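PDB 6HXI: citrate lyase, subunit 1 from Methanosaeta concilii, which probably catalyses the ATP- and coenzyme A-dependent cleavage of citrate to acetyl-CoA and oxaloacetate, as ATP citrate lyases do. Local coordinates for residues G271-A282 / N330-A341; R4-K12 / V57-G65. All blocks are in the same frame, centred on the assembly; numbering follows the deposited sequence.

In the fold
Starting from the N terminus, contact 2 comes first: R4-K12, at the passage from strand 3-6 into helix 8-18, meets V57-G65 at the end of strand 56-60. It closes a loop of 44 residues and joins the six-stranded and four-stranded antiparallel sheets of the ATP-grasp region. Contact 1 closes a second loop, of 47 residues, within the citrate-binding region, by laying strand 273-275 beside strand 334-338 of a parallel sheet. The two loops follow one another in series and neither nest nor cross. Their centres lie 35 Å apart on opposite sides of the chain's centre, and the nearest atoms are about 16 Å apart.

Contact 1 of 2, residues G271-A282 / N330-A341; sequences GRVWTMVAGGGA and NPNGKVLLIGGA
R272 lays its side chain across the turn N330-G333 and against the CB of N332, and its guanidinium holds two carbonyls. NE bonds to G333 O at 3.3 Å and NH2 to N332 O at 2.8 Å; both donors stand above the carbonyl planes. CG sits between the backbone N and the carbonyl carbon (chi1 63°), and a bend at chi3 turns the guanidinium toward the turn. An arginine suits the place because it offers several N-H groups on a long arm. Between the parallel backbones V335 N gives a nearly straight bond of 2.8 Å to R272 O; W274 N donates to V335 O, L337 N to W274 O and M276 N to L337 O.

On one face V273, V335 and L337 pack branched aliphatic groups, V273 CG1 meeting L337 CD1 at 3.8 Å, and T275 lends its CG2 methyl beside L337 CD1. W274 and L336 lie together on the other. Just past the bridged residues M276 runs side by side with I338, its CE 4.0 Å from I338 CD1.

Past the strands the chains become glycine-rich: at G340 a CB would jam against the preceding carbonyl oxygen and crowd A278 CB. One water joins A278 O, at 2.7 Å, to A341 N. G279 is the N-cap of helix 280-292, and the side chain of A278 lies about 4 Å from bound citrate, so this end borders the ligand site.

Parallel strands with helices on their faces fit the alpha/beta fold of the succinyl-CoA synthetase-like citrate-binding domain. Strand 273-275 is followed across the sheet by 334-338 and 371-376, while V273 also bonds through its backbone with E298 and A300. Helix 311-325 covers W274 and M276, while helix 412-417 packs on V273, V335 and L337.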
loop_
_atom_site.group_PDB
_atom_site.type_symbol
_atom_site.label_atom_id
_atom_site.label_comp_id
_atom_site.label_asym_id
_atom_site.label_seq_id
_atom_site.Cartn_x
_atom_site.Cartn_y
_atom_site.Cartn_z
ATOM N N GLY C 271 -22.469 65.279 -6.099
ATOM C CA GLY C 271 -21.620 65.528 -7.262
ATOM C C GLY C 271 -21.891 64.555 -8.394
ATOM O O GLY C 271 -22.166 63.375 -8.143
ATOM N N ARG C 272 -21.828 65.036 -9.648
ATOM C CA ARG C 272 -22.082 64.196 -10.820
ATOM C C ARG C 272 -20.791 63.560 -11.409
ATOM O O ARG C 272 -20.906 62.701 -12.285
ATOM C CB ARG C 272 -22.924 64.924 -11.899
ATOM C CG ARG C 272 -22.298 66.172 -12.540
ATOM C CD ARG C 272 -23.186 66.792 -13.624
ATOM N NE ARG C 272 -23.478 65.850 -14.709
ATOM C CZ ARG C 272 -22.709 65.665 -15.778
ATOM N NH1 ARG C 272 -21.601 66.379 -15.941
ATOM N NH2 ARG C 272 -23.040 64.765 -16.693
ATOM N N VAL C 273 -19.584 63.937 -10.909
ATOM C CA VAL C 273 -18.332 63.329 -11.396
ATOM C C VAL C 273 -17.743 62.347 -10.363
ATOM O O VAL C 273 -17.267 62.750 -9.290
ATOM C CB VAL C 273 -17.251 64.316 -11.918
ATOM C CG1 VAL C 273 -16.102 63.561 -12.606
ATOM C CG2 VAL C 273 -17.847 65.360 -12.843
ATOM N N TRP C 274 -17.777 61.065 -10.693
ATOM C CA TRP C 274 -17.200 60.071 -9.800
ATOM C C TRP C 274 -15.960 59.465 -10.436
ATOM O O TRP C 274 -15.838 59.393 -11.674
ATOM C CB TRP C 274 -18.221 59.009 -9.386
ATOM C CG TRP C 274 -19.308 59.538 -8.503
ATOM C CD1 TRP C 274 -20.388 60.281 -8.883
ATOM C CD2 TRP C 274 -19.425 59.353 -7.086
ATOM N NE1 TRP C 274 -21.173 60.568 -7.791
ATOM C CE2 TRP C 274 -20.610 60.004 -6.676
ATOM C CE3 TRP C 274 -18.632 58.719 -6.117
ATOM C CZ2 TRP C 274 -21.016 60.042 -5.341
ATOM C CZ3 TRP C 274 -19.054 58.730 -4.797
ATOM C CH2 TRP C 274 -20.226 59.389 -4.422
ATOM N N THR C 275 -15.012 59.085 -9.590
ATOM C CA THR C 275 -13.767 58.536 -10.079
ATOM C C THR C 275 -13.365 57.242 -9.389
ATOM O O THR C 275 -13.541 57.076 -8.172
ATOM C CB THR C 275 -12.632 59.573 -9.962
ATOM O OG1 THR C 275 -12.495 60.001 -8.599
ATOM C CG2 THR C 275 -12.801 60.762 -10.911
ATOM N N MET C 276 -12.782 56.338 -10.172
ATOM C CA MET C 276 -12.214 55.100 -9.673
ATOM C C MET C 276 -10.896 54.935 -10.398
ATOM O O MET C 276 -10.786 54.210 -11.389
ATOM C CB MET C 276 -13.154 53.908 -9.822
ATOM C CG MET C 276 -12.606 52.674 -9.151
ATOM S SD MET C 276 -13.833 51.392 -8.881
ATOM C CE MET C 276 -14.565 51.276 -10.533
ATOM N N VAL C 277 -9.910 55.693 -9.922
ATOM C CA VAL C 277 -8.575 55.771 -10.513
ATOM C C VAL C 277 -7.576 54.896 -9.760
ATOM O O VAL C 277 -7.559 54.870 -8.530
ATOM C CB VAL C 277 -8.090 57.244 -10.671
ATOM C CG1 VAL C 277 -6.727 57.309 -11.345
ATOM C CG2 VAL C 277 -9.109 58.075 -11.448
ATOM N N ALA C 278 -6.770 54.163 -10.522
ATOM C CA ALA C 278 -5.727 53.326 -9.996
ATOM C C ALA C 278 -4.448 54.144 -9.770
ATOM O O ALA C 278 -3.983 54.850 -10.673
ATOM C CB ALA C 278 -5.464 52.191 -10.951
ATOM N N GLY C 279 -3.915 54.078 -8.559
ATOM C CA GLY C 279 -2.657 54.737 -8.216
ATOM C C GLY C 279 -2.765 56.071 -7.523
ATOM O O GLY C 279 -3.654 56.867 -7.831
ATOM N N GLY C 280 -1.862 56.303 -6.575
ATOM C CA GLY C 280 -1.777 57.564 -5.842
ATOM C C GLY C 280 -1.423 58.727 -6.753
ATOM O O GLY C 280 -2.077 59.771 -6.698
ATOM N N GLY C 281 -0.407 58.537 -7.607
ATOM C CA GLY C 281 0.059 59.542 -8.562
ATOM C C GLY C 281 -0.986 59.961 -9.573
ATOM O O GLY C 281 -1.292 61.150 -9.690
ATOM N N ALA C 282 -1.549 58.982 -10.306
ATOM C CA ALA C 282 -2.560 59.188 -11.346
ATOM C C ALA C 282 -3.888 59.774 -10.852
ATOM O O ALA C 282 -4.481 60.573 -11.577
ATOM C CB ALA C 282 -2.815 57.889 -12.079
ATOM N N ASN C 330 -29.827 62.589 -10.766
ATOM C CA ASN C 330 -29.385 63.899 -11.225
ATOM C C ASN C 330 -29.595 64.148 -12.728
ATOM O O ASN C 330 -29.127 63.333 -13.533
ATOM C CB ASN C 330 -27.902 64.076 -10.865
ATOM C CG ASN C 330 -27.401 65.496 -10.827
ATOM O OD1 ASN C 330 -26.621 65.929 -11.684
ATOM N ND2 ASN C 330 -27.756 66.224 -9.777
ATOM N N PRO C 331 -30.234 65.289 -13.135
ATOM C CA PRO C 331 -30.313 65.613 -14.577
ATOM C C PRO C 331 -28.894 65.901 -15.096
ATOM O O PRO C 331 -28.016 66.248 -14.296
ATOM C CB PRO C 331 -31.218 66.843 -14.628
ATOM C CG PRO C 331 -31.109 67.462 -13.296
ATOM C CD PRO C 331 -30.808 66.372 -12.308
ATOM N N ASN C 332 -28.659 65.710 -16.420
ATOM C CA ASN C 332 -27.361 65.744 -17.141
ATOM C C ASN C 332 -26.674 64.375 -16.917
ATOM O O ASN C 332 -25.629 64.095 -17.511
ATOM C CB ASN C 332 -26.383 66.886 -16.707
ATOM C CG ASN C 332 -26.918 68.281 -16.444
ATOM O OD1 ASN C 332 -26.284 69.063 -15.720
ATOM N ND2 ASN C 332 -28.062 68.646 -17.022
ATOM N N GLY C 333 -27.287 63.548 -16.064
ATOM C CA GLY C 333 -26.791 62.241 -15.665
ATOM C C GLY C 333 -25.648 62.366 -14.684
ATOM O O GLY C 333 -25.506 63.386 -14.002
ATOM N N LYS C 334 -24.826 61.320 -14.616
ATOM C CA LYS C 334 -23.628 61.241 -13.784
ATOM C C LYS C 334 -22.539 60.549 -14.590
ATOM O O LYS C 334 -22.851 59.724 -15.443
ATOM C CB LYS C 334 -23.901 60.499 -12.466
ATOM C CG LYS C 334 -24.526 61.395 -11.415
ATOM C CD LYS C 334 -24.956 60.650 -10.178
ATOM C CE LYS C 334 -25.541 61.624 -9.183
ATOM N NZ LYS C 334 -26.169 60.935 -8.032
ATOM N N VAL C 335 -21.275 60.896 -14.354
ATOM C CA VAL C 335 -20.147 60.283 -15.064
ATOM C C VAL C 335 -19.233 59.468 -14.120
ATOM O O VAL C 335 -18.881 59.947 -13.037
ATOM C CB VAL C 335 -19.373 61.347 -15.885
ATOM C CG1 VAL C 335 -18.093 60.775 -16.456
ATOM C CG2 VAL C 335 -20.235 61.920 -17.007
ATOM N N LEU C 336 -18.876 58.218 -14.533
ATOM C CA LEU C 336 -17.947 57.320 -13.825
ATOM C C LEU C 336 -16.638 57.190 -14.623
ATOM O O LEU C 336 -16.639 56.625 -15.716
ATOM C CB LEU C 336 -18.546 55.926 -13.513
ATOM C CG LEU C 336 -17.624 54.892 -12.775
ATOM C CD1 LEU C 336 -17.023 55.451 -11.443
ATOM C CD2 LEU C 336 -18.355 53.580 -12.519
ATOM N N LEU C 337 -15.532 57.718 -14.054
ATOM C CA LEU C 337 -14.214 57.691 -14.684
ATOM C C LEU C 337 -13.325 56.622 -14.071
ATOM O O LEU C 337 -12.802 56.797 -12.971
ATOM C CB LEU C 337 -13.545 59.081 -14.638
ATOM C CG LEU C 337 -14.341 60.247 -15.251
ATOM C CD1 LEU C 337 -13.751 61.570 -14.840
ATOM C CD2 LEU C 337 -14.377 60.161 -16.767
ATOM N N ILE C 338 -13.191 55.500 -14.784
ATOM C CA ILE C 338 -12.367 54.345 -14.402
ATOM C C ILE C 338 -11.040 54.481 -15.124
ATOM O O ILE C 338 -10.839 53.943 -16.219
ATOM C CB ILE C 338 -13.076 52.981 -14.661
ATOM C CG1 ILE C 338 -14.579 53.025 -14.214
ATOM C CG2 ILE C 338 -12.272 51.840 -13.970
ATOM C CD1 ILE C 338 -15.403 51.776 -14.410
ATOM N N GLY C 339 -10.152 55.249 -14.520
ATOM C CA GLY C 339 -8.861 55.534 -15.128
ATOM C C GLY C 339 -7.665 54.959 -14.415
ATOM O O GLY C 339 -7.795 54.108 -13.532
ATOM N N GLY C 340 -6.504 55.444 -14.821
ATOM C CA GLY C 340 -5.227 55.056 -14.257
ATOM C C GLY C 340 -4.119 55.090 -15.281
ATOM O O GLY C 340 -4.367 55.239 -16.484
ATOM N N ALA C 341 -2.885 54.938 -14.799
ATOM C CA ALA C 341 -1.711 54.896 -15.657
ATOM C C ALA C 341 -1.554 53.483 -16.212
ATOM O O ALA C 341 -2.448 52.651 -16.058
ATOM C CB ALA C 341 -0.467 55.286 -14.858
HETATM O O HOH W 1 -1.840 54.440 -12.197
#

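Contact 2 of 2, residues R4-K12 / V57-G65; sequences RGIREYDAK and VVKPDQLFG
The backbones approach most closely where R7, just ahead of helix 8-18, faces D61, just beyond strand 56-60, with CA atoms 5.8 Å apart. D61 points its carboxylate at the first turn of the helix. OD1 accepts from E8 N at 2.8 Å and OD2 from Y9 N at the same distance, each through its syn lone pair, with the second bond the straighter at 164°. Two grips hold the carboxylate against rotation. Aspartate is well suited here, short enough to sit close and negative where the helix dipole would probably welcome it. CG lies opposite the backbone N (chi1 -157°), which carries the carboxylate toward the helix.

The backbone of D61 is used as well: R7 NH2 reaches its O at 2.8 Å, in the carbonyl plane, while the extended arginine chain crosses the carboxylate at a slant, its guanidinium steeply turned against it. The guanidinium also makes a cation-pi contact with Y105.

The first N-H groups of helix 8-18 are thus bound by a carboxylate from a distant part of the chain, which links two sheets of the ATP-grasp region. Strand 3-6 is an edge of the six-stranded sheet within this chain, whereas strand 56-60 lies inside the four-stranded one.

Deeper in, E8 OE2 stands between two lysines. It accepts from K59 NZ on its syn lone pair and from K12 NZ on its anti lone pair, each at 2.8 Å, so a single buried oxygen receives two salt bridges. The long, extended chains of both lysines let them converge from different segments. Their NZ atoms lie 3.9 Å apart, tip to tip, brought together by the carboxylate of E8; E109 and D214 add salt bridges to K12 and K59 respectively. At the more exposed margin L63 rests CD2 on the main chain of G5 and I6, 3.4 Å from I6 O.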
loop_
_atom_site.group_PDB
_atom_site.type_symbol
_atom_site.label_atom_id
_atom_site.label_comp_id
_atom_site.label_asym_id
_atom_site.label_seq_id
_atom_site.Cartn_x
_atom_site.Cartn_y
_atom_site.Cartn_z
ATOM N N ARG C 4 -2.323 61.728 11.100
ATOM C CA ARG C 4 -3.715 61.918 11.528
ATOM C C ARG C 4 -3.798 62.594 12.882
ATOM O O ARG C 4 -3.181 62.135 13.839
ATOM C CB ARG C 4 -4.491 60.580 11.533
ATOM C CG ARG C 4 -4.538 59.844 10.175
ATOM C CD ARG C 4 -5.881 60.008 9.534
ATOM N NE ARG C 4 -6.721 58.821 9.697
ATOM C CZ ARG C 4 -8.019 58.860 9.986
ATOM N NH1 ARG C 4 -8.630 60.027 10.183
ATOM N NH2 ARG C 4 -8.717 57.733 10.088
ATOM N N GLY C 5 -4.561 63.678 12.937
ATOM C CA GLY C 5 -4.766 64.478 14.139
ATOM C C GLY C 5 -5.605 63.755 15.174
ATOM O O GLY C 5 -6.461 62.947 14.821
ATOM N N ILE C 6 -5.320 63.992 16.459
ATOM C CA ILE C 6 -6.058 63.332 17.549
ATOM C C ILE C 6 -6.613 64.366 18.512
ATOM O O ILE C 6 -6.060 65.461 18.627
ATOM C CB ILE C 6 -5.252 62.191 18.262
ATOM C CG1 ILE C 6 -3.899 62.685 18.834
ATOM C CG2 ILE C 6 -5.047 61.001 17.322
ATOM C CD1 ILE C 6 -3.325 61.780 19.907
ATOM N N ARG C 7 -7.705 64.023 19.202
ATOM C CA ARG C 7 -8.317 64.895 20.196
ATOM C C ARG C 7 -7.344 65.150 21.322
ATOM O O ARG C 7 -6.549 64.270 21.679
ATOM C CB ARG C 7 -9.614 64.299 20.771
ATOM C CG ARG C 7 -10.711 64.158 19.744
ATOM C CD ARG C 7 -12.091 64.050 20.355
ATOM N NE ARG C 7 -12.997 63.342 19.449
ATOM C CZ ARG C 7 -13.581 63.888 18.383
ATOM N NH1 ARG C 7 -14.360 63.155 17.597
ATOM N NH2 ARG C 7 -13.366 65.163 18.078
ATOM N N GLU C 8 -7.408 66.375 21.863
ATOM C CA GLU C 8 -6.638 66.846 23.018
ATOM C C GLU C 8 -6.851 65.834 24.161
ATOM O O GLU C 8 -5.895 65.489 24.848
ATOM C CB GLU C 8 -7.142 68.240 23.425
ATOM C CG GLU C 8 -6.212 69.022 24.334
ATOM C CD GLU C 8 -6.694 70.423 24.683
ATOM O OE1 GLU C 8 -7.319 71.085 23.820
ATOM O OE2 GLU C 8 -6.421 70.868 25.820
ATOM N N TYR C 9 -8.100 65.321 24.309
ATOM C CA TYR C 9 -8.509 64.306 25.282
ATOM C C TYR C 9 -7.612 63.066 25.175
ATOM O O TYR C 9 -7.044 62.636 26.182
ATOM C CB TYR C 9 -9.999 63.940 25.079
ATOM C CG TYR C 9 -10.466 62.755 25.896
ATOM C CD1 TYR C 9 -10.615 62.850 27.276
ATOM C CD2 TYR C 9 -10.759 61.537 25.289
ATOM C CE1 TYR C 9 -11.046 61.762 28.036
ATOM C CE2 TYR C 9 -11.153 60.431 26.043
ATOM C CZ TYR C 9 -11.310 60.554 27.417
ATOM O OH TYR C 9 -11.723 59.487 28.185
ATOM N N ASP C 10 -7.433 62.554 23.946
ATOM C CA ASP C 10 -6.631 61.384 23.615
ATOM C C ASP C 10 -5.125 61.614 23.816
ATOM O O ASP C 10 -4.445 60.751 24.387
ATOM C CB ASP C 10 -6.948 60.931 22.182
ATOM C CG ASP C 10 -8.397 60.511 21.952
ATOM O OD1 ASP C 10 -8.978 59.846 22.845
ATOM O OD2 ASP C 10 -8.929 60.786 20.848
ATOM N N ALA C 11 -4.611 62.789 23.377
ATOM C CA ALA C 11 -3.198 63.165 23.494
ATOM C C ALA C 11 -2.763 63.307 24.975
ATOM O O ALA C 11 -1.723 62.774 25.372
ATOM C CB ALA C 11 -2.945 64.455 22.727
ATOM N N LYS C 12 -3.598 63.985 25.788
ATOM C CA LYS C 12 -3.385 64.198 27.221
ATOM C C LYS C 12 -3.502 62.884 27.990
ATOM O O LYS C 12 -2.754 62.682 28.946
ATOM C CB LYS C 12 -4.361 65.243 27.777
ATOM C CG LYS C 12 -3.966 66.665 27.419
ATOM C CD LYS C 12 -4.982 67.673 27.877
ATOM C CE LYS C 12 -4.366 69.044 27.850
ATOM N NZ LYS C 12 -5.326 70.090 28.262
ATOM N N VAL C 57 -12.432 73.463 33.427
ATOM C CA VAL C 57 -12.172 74.076 32.123
ATOM C C VAL C 57 -12.923 73.190 31.104
ATOM O O VAL C 57 -12.756 71.967 31.102
ATOM C CB VAL C 57 -10.658 74.202 31.762
ATOM C CG1 VAL C 57 -10.457 74.778 30.364
ATOM C CG2 VAL C 57 -9.912 75.051 32.776
ATOM N N VAL C 58 -13.758 73.803 30.273
ATOM C CA VAL C 58 -14.480 73.069 29.241
ATOM C C VAL C 58 -14.317 73.835 27.912
ATOM O O VAL C 58 -14.533 75.048 27.852
ATOM C CB VAL C 58 -15.939 72.657 29.623
ATOM C CG1 VAL C 58 -16.778 73.833 30.107
ATOM C CG2 VAL C 58 -16.638 71.885 28.508
ATOM N N LYS C 59 -13.819 73.126 26.889
ATOM C CA LYS C 59 -13.503 73.671 25.570
ATOM C C LYS C 59 -13.793 72.661 24.440
ATOM O O LYS C 59 -13.677 71.452 24.676
ATOM C CB LYS C 59 -12.026 74.135 25.525
ATOM C CG LYS C 59 -10.999 73.080 25.956
ATOM C CD LYS C 59 -9.632 73.687 26.205
ATOM C CE LYS C 59 -8.799 72.818 27.104
ATOM N NZ LYS C 59 -7.364 73.223 27.102
ATOM N N PRO C 60 -14.143 73.117 23.202
ATOM C CA PRO C 60 -14.389 72.150 22.115
ATOM C C PRO C 60 -13.116 71.431 21.643
ATOM O O PRO C 60 -12.073 72.066 21.463
ATOM C CB PRO C 60 -15.034 72.997 21.011
ATOM C CG PRO C 60 -14.569 74.376 21.267
ATOM C CD PRO C 60 -14.315 74.512 22.735
ATOM N N ASP C 61 -13.209 70.097 21.475
ATOM C CA ASP C 61 -12.115 69.226 21.056
ATOM C C ASP C 61 -12.393 68.654 19.660
ATOM O O ASP C 61 -12.570 67.445 19.500
ATOM C CB ASP C 61 -11.887 68.117 22.107
ATOM C CG ASP C 61 -10.501 67.491 22.095
ATOM O OD1 ASP C 61 -9.673 67.879 21.231
ATOM O OD2 ASP C 61 -10.241 66.617 22.949
ATOM N N GLN C 62 -12.429 69.529 18.647
ATOM C CA GLN C 62 -12.712 69.129 17.268
ATOM C C GLN C 62 -11.598 69.542 16.292
ATOM O O GLN C 62 -11.843 69.752 15.096
ATOM C CB GLN C 62 -14.099 69.632 16.836
ATOM C CG GLN C 62 -15.228 68.714 17.280
ATOM C CD GLN C 62 -16.585 69.319 17.036
ATOM O OE1 GLN C 62 -17.032 70.202 17.768
ATOM N NE2 GLN C 62 -17.279 68.838 16.015
ATOM N N LEU C 63 -10.352 69.584 16.813
ATOM C CA LEU C 63 -9.105 69.896 16.093
ATOM C C LEU C 63 -9.064 71.363 15.611
ATOM O O LEU C 63 -9.124 71.638 14.408
ATOM C CB LEU C 63 -8.809 68.879 14.946
ATOM C CG LEU C 63 -9.012 67.377 15.264
ATOM C CD1 LEU C 63 -9.034 66.544 14.011
ATOM C CD2 LEU C 63 -7.938 66.853 16.172
ATOM N N PHE C 64 -8.946 72.298 16.582
ATOM C CA PHE C 64 -8.913 73.749 16.359
ATOM C C PHE C 64 -7.545 74.406 16.649
ATOM O O PHE C 64 -6.508 73.747 16.536
ATOM C CB PHE C 64 -10.026 74.436 17.181
ATOM C CG PHE C 64 -11.453 74.149 16.774
ATOM C CD1 PHE C 64 -11.837 74.208 15.439
ATOM C CD2 PHE C 64 -12.433 73.915 17.733
ATOM C CE1 PHE C 64 -13.158 73.970 15.068
ATOM C CE2 PHE C 64 -13.757 73.683 17.358
ATOM C CZ PHE C 64 -14.107 73.697 16.028
ATOM N N GLY C 65 -7.573 75.703 16.988
ATOM C CA GLY C 65 -6.406 76.518 17.315
ATOM C C GLY C 65 -6.553 77.260 18.629
ATOM O O GLY C 65 -6.993 78.410 18.661
#